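Long-range contact in five-membered-cyclitol-phosphate synthase (Streptomyces citricolor, PDB 6K96), which belongs to the myo-inositol-1-phosphate synthase family and binds nicotinamide-adenine-dinucleotide on a Rossmann-type domain, with a sodium ion beside it: residues B[14-19]-B[293-297]. Residues are numbered along the deposited sequence; the frame is centred on the assembly and turned at random.
Sequences NNISAL and SSNAA. With NA (sodium ion), chain H; NAD (nicotinamide-adenine-dinucleotide), chain G.
Asn15 and Ser293 meet at a shared sodium ion, bound by Asn15 OD1 at 2.4 Å and by Ser293 OG at 2.5 Å. O2N of the pyrophosphate and O7N of the nicotinamide amide complete the four ligands modelled, so the metal ties the nicotinamide half of the dinucleotide, by its phosphate and its amide, to both helices. Ser293 OG lies anti to its own carbonyl carbon (chi1 -73°), which aims it at the ion and over Asn14 CB; Asp264 gives this hydroxyl a second partner. Ala296 CB packs against the Asn15 amide, 3.4 Å from OD1. Helix 14-31 follows strand 5-10 of the parallel sheet, the first strand-to-helix turn of a Rossmann fold, and its N-terminal amides grip the pyrophosphate: Asn14 N donates to O2A and Asn15 N to O1N, both nearly straight. Away from the ion the side chains that meet are small and apolar, the segment axes passing 8.2 Å apart at -67°: Ala18 CB lies 4.0 Å from Ala297 CB and also against the backbone Ser293 O. Looser still is Leu19, whose CD1 reaches Ala297 CB at 4.3 Å; this side is not open to solvent, since Trp277 of a second subunit packs on both residues.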
ATOM      1  N   ASN B  14     -21.353  -1.757  20.181  1.00 33.32           N
ATOM      2  CA  ASN B  14     -20.408  -0.775  19.593  1.00 32.54           C
ATOM      3  C   ASN B  14     -21.218   0.372  18.974  1.00 31.79           C
ATOM      4  O   ASN B  14     -20.899   1.520  19.287  1.00 32.25           O
ATOM      5  CB  ASN B  14     -19.420  -1.499  18.698  1.00 32.02           C
ATOM      6  CG  ASN B  14     -18.393  -2.220  19.522  1.00 32.21           C
ATOM      7  OD1 ASN B  14     -18.152  -1.827  20.661  1.00 33.30           O
ATOM      8  ND2 ASN B  14     -17.771  -3.236  18.961  1.00 31.36           N
ATOM      9  N   ASN B  15     -22.299   0.081  18.243  1.00 30.70           N
ATOM     10  CA  ASN B  15     -23.073   1.125  17.513  1.00 29.73           C
ATOM     11  C   ASN B  15     -23.588   2.205  18.499  1.00 30.65           C
ATOM     12  O   ASN B  15     -23.653   3.433  18.122  1.00 32.00           O
ATOM     13  CB  ASN B  15     -24.161   0.509  16.649  1.00 28.72           C
ATOM     14  CG  ASN B  15     -23.678  -0.307  15.460  1.00 27.94           C
ATOM     15  OD1 ASN B  15     -22.472  -0.524  15.266  1.00 27.24           O
ATOM     16  ND2 ASN B  15     -24.625  -0.781  14.645  1.00 26.88           N
ATOM     17  N   ILE B  16     -23.985   1.829  19.700  1.00 31.44           N
ATOM     18  CA  ILE B  16     -24.637   2.755  20.674  1.00 32.12           C
ATOM     19  C   ILE B  16     -23.538   3.419  21.495  1.00 32.44           C
ATOM     20  O   ILE B  16     -23.720   4.555  21.917  1.00 32.63           O
ATOM     21  CB  ILE B  16     -25.622   2.037  21.607  1.00 32.86           C
ATOM     22  CG1 ILE B  16     -26.633   1.181  20.847  1.00 33.21           C
ATOM     23  CG2 ILE B  16     -26.301   3.051  22.518  1.00 33.43           C
ATOM     24  CD1 ILE B  16     -27.440   1.969  19.860  1.00 33.62           C
ATOM     25  N   SER B  17     -22.418   2.750  21.708  1.00 33.03           N
ATOM     26  CA  SER B  17     -21.207   3.398  22.293  1.00 33.43           C
ATOM     27  C   SER B  17     -20.849   4.585  21.433  1.00 33.00           C
ATOM     28  O   SER B  17     -20.725   5.673  21.977  1.00 33.73           O
ATOM     29  CB  SER B  17     -20.049   2.466  22.395  1.00 33.77           C
ATOM     30  OG  SER B  17     -18.909   3.158  22.846  1.00 34.79           O
ATOM     31  N   ALA B  18     -20.807   4.352  20.123  1.00 32.86           N
ATOM     32  CA  ALA B  18     -20.484   5.341  19.082  1.00 33.26           C
ATOM     33  C   ALA B  18     -21.533   6.444  19.053  1.00 34.06           C
ATOM     34  O   ALA B  18     -21.138   7.608  19.026  1.00 36.90           O
ATOM     35  CB  ALA B  18     -20.332   4.658  17.757  1.00 32.82           C
ATOM     36  N   LEU B  19     -22.808   6.124  19.115  1.00 34.56           N
ATOM     37  CA  LEU B  19     -23.890   7.126  18.979  1.00 35.84           C
ATOM     38  C   LEU B  19     -23.942   8.040  20.206  1.00 37.37           C
ATOM     39  O   LEU B  19     -24.191   9.255  20.041  1.00 37.41           O
ATOM     40  CB  LEU B  19     -25.233   6.413  18.810  1.00 34.89           C
ATOM     41  CG  LEU B  19     -26.374   7.349  18.463  1.00 34.55           C
ATOM     42  CD1 LEU B  19     -26.275   7.792  17.027  1.00 34.13           C
ATOM     43  CD2 LEU B  19     -27.697   6.678  18.712  1.00 35.66           C
ATOM     44  N   SER B 293     -17.837   1.142  13.827  1.00 31.28           N
ATOM     45  CA  SER B 293     -19.111   1.562  14.464  1.00 31.86           C
ATOM     46  C   SER B 293     -19.389   3.072  14.319  1.00 33.33           C
ATOM     47  O   SER B 293     -20.563   3.489  14.619  1.00 36.85           O
ATOM     48  CB  SER B 293     -19.130   1.144  15.885  1.00 31.40           C
ATOM     49  OG  SER B 293     -19.307  -0.256  15.964  1.00 30.15           O
ATOM     50  N   SER B 294     -18.418   3.874  13.885  1.00 32.69           N
ATOM     51  CA  SER B 294     -18.674   5.259  13.407  1.00 32.90           C
ATOM     52  C   SER B 294     -19.368   5.133  12.058  1.00 33.26           C
ATOM     53  O   SER B 294     -20.232   5.978  11.768  1.00 35.31           O
ATOM     54  CB  SER B 294     -17.400   6.127  13.318  1.00 32.27           C
ATOM     55  OG  SER B 294     -16.949   6.552  14.616  1.00 31.48           O
ATOM     56  N   ASN B 295     -19.040   4.101  11.275  1.00 32.60           N
ATOM     57  CA  ASN B 295     -19.671   3.903   9.952  1.00 32.23           C
ATOM     58  C   ASN B 295     -21.135   3.581  10.187  1.00 32.05           C
ATOM     59  O   ASN B 295     -21.888   3.782   9.268  1.00 32.43           O
ATOM     60  CB  ASN B 295     -19.021   2.799   9.126  1.00 32.71           C
ATOM     61  CG  ASN B 295     -18.092   3.263   8.025  1.00 33.22           C
ATOM     62  OD1 ASN B 295     -17.969   4.448   7.759  1.00 33.83           O
ATOM     63  ND2 ASN B 295     -17.437   2.316   7.365  1.00 33.61           N
ATOM     64  N   ALA B 296     -21.511   3.051  11.351  1.00 31.88           N
ATOM     65  CA  ALA B 296     -22.923   2.790  11.713  1.00 31.32           C
ATOM     66  C   ALA B 296     -23.523   4.111  12.155  1.00 31.10           C
ATOM     67  O   ALA B 296     -24.485   4.514  11.586  1.00 31.20           O
ATOM     68  CB  ALA B 296     -23.019   1.777  12.827  1.00 30.93           C
ATOM     69  N   ALA B 297     -22.926   4.758  13.149  1.00 31.46           N
ATOM     70  CA  ALA B 297     -23.545   5.927  13.849  1.00 31.47           C
ATOM     71  C   ALA B 297     -23.673   7.110  12.877  1.00 30.95           C
ATOM     72  O   ALA B 297     -24.705   7.770  12.863  1.00 31.13           O
ATOM     73  CB  ALA B 297     -22.791   6.309  15.086  1.00 31.34           C
TER
HETATM   74 NA    NA H 401     -20.636  -1.989  14.680  1.00 27.09          NA
HETATM   75  PA  NAD G 400     -22.608  -5.387  18.859  1.00 29.78           P
HETATM   76  O1A NAD G 400     -22.265  -6.825  18.786  1.00 29.76           O
HETATM   77  O2A NAD G 400     -21.517  -4.485  19.367  1.00 30.34           O
HETATM   78  O5B NAD G 400     -23.968  -5.067  19.590  1.00 30.93           O
HETATM   79  C5B NAD G 400     -24.838  -6.207  19.777  1.00 33.59           C
HETATM   80  C4B NAD G 400     -25.537  -6.077  21.105  1.00 35.21           C
HETATM   81  O4B NAD G 400     -26.796  -6.829  21.156  1.00 36.59           O
HETATM   82  C3B NAD G 400     -24.701  -6.606  22.274  1.00 36.05           C
HETATM   83  O3B NAD G 400     -24.806  -5.685  23.353  1.00 36.05           O
HETATM   84  C2B NAD G 400     -25.423  -7.906  22.619  1.00 37.11           C
HETATM   85  O2B NAD G 400     -24.980  -8.224  23.907  1.00 37.92           O
HETATM   86  C1B NAD G 400     -26.866  -7.421  22.445  1.00 37.63           C
HETATM   87  N9A NAD G 400     -27.916  -8.420  22.413  1.00 39.08           N
HETATM   88  C8A NAD G 400     -27.746  -9.707  21.966  1.00 40.23           C
HETATM   89  N7A NAD G 400     -28.865 -10.395  21.940  1.00 41.35           N
HETATM   90  C5A NAD G 400     -29.842  -9.503  22.366  1.00 40.54           C
HETATM   91  C6A NAD G 400     -31.233  -9.652  22.541  1.00 41.38           C
HETATM   92  N6A NAD G 400     -31.875 -10.782  22.266  1.00 40.98           N
HETATM   93  N1A NAD G 400     -31.943  -8.561  22.940  1.00 42.21           N
HETATM   94  C2A NAD G 400     -31.256  -7.433  23.204  1.00 41.28           C
HETATM   95  N3A NAD G 400     -29.952  -7.192  23.091  1.00 40.11           N
HETATM   96  C4A NAD G 400     -29.278  -8.272  22.652  1.00 40.05           C
HETATM   97  O3  NAD G 400     -22.987  -4.923  17.390  1.00 28.66           O
HETATM   98  PN  NAD G 400     -22.775  -3.495  16.680  1.00 27.10           P
HETATM   99  O1N NAD G 400     -23.384  -2.466  17.553  1.00 27.10           O
HETATM  100  O2N NAD G 400     -21.331  -3.511  16.283  1.00 27.21           O
HETATM  101  O5D NAD G 400     -23.710  -3.679  15.379  1.00 27.40           O
HETATM  102  C5D NAD G 400     -25.159  -3.921  15.606  1.00 27.59           C
HETATM  103  C4D NAD G 400     -25.788  -4.412  14.335  1.00 27.48           C
HETATM  104  O4D NAD G 400     -25.726  -3.414  13.290  1.00 26.98           O
HETATM  105  C3D NAD G 400     -25.105  -5.669  13.777  1.00 27.60           C
HETATM  106  O3D NAD G 400     -26.116  -6.493  13.238  1.00 28.24           O
HETATM  107  C2D NAD G 400     -24.315  -5.127  12.589  1.00 27.35           C
HETATM  108  O2D NAD G 400     -24.108  -6.015  11.506  1.00 27.16           O
HETATM  109  C1D NAD G 400     -25.259  -4.036  12.085  1.00 27.20           C
HETATM  110  N1N NAD G 400     -24.519  -3.114  11.171  1.00 26.92           N
HETATM  111  C2N NAD G 400     -23.267  -2.558  11.603  1.00 26.96           C
HETATM  112  C3N NAD G 400     -22.450  -1.855  10.733  1.00 26.33           C
HETATM  113  C7N NAD G 400     -21.163  -1.264  11.279  1.00 26.37           C
HETATM  114  O7N NAD G 400     -20.934  -1.309  12.481  1.00 26.14           O
HETATM  115  N7N NAD G 400     -20.308  -0.720  10.416  1.00 26.09           N
HETATM  116  C4N NAD G 400     -22.871  -1.739   9.409  1.00 26.22           C
HETATM  117  C5N NAD G 400     -24.156  -2.126   9.049  1.00 26.46           C
HETATM  118  C6N NAD G 400     -24.927  -2.883   9.912  1.00 26.73           C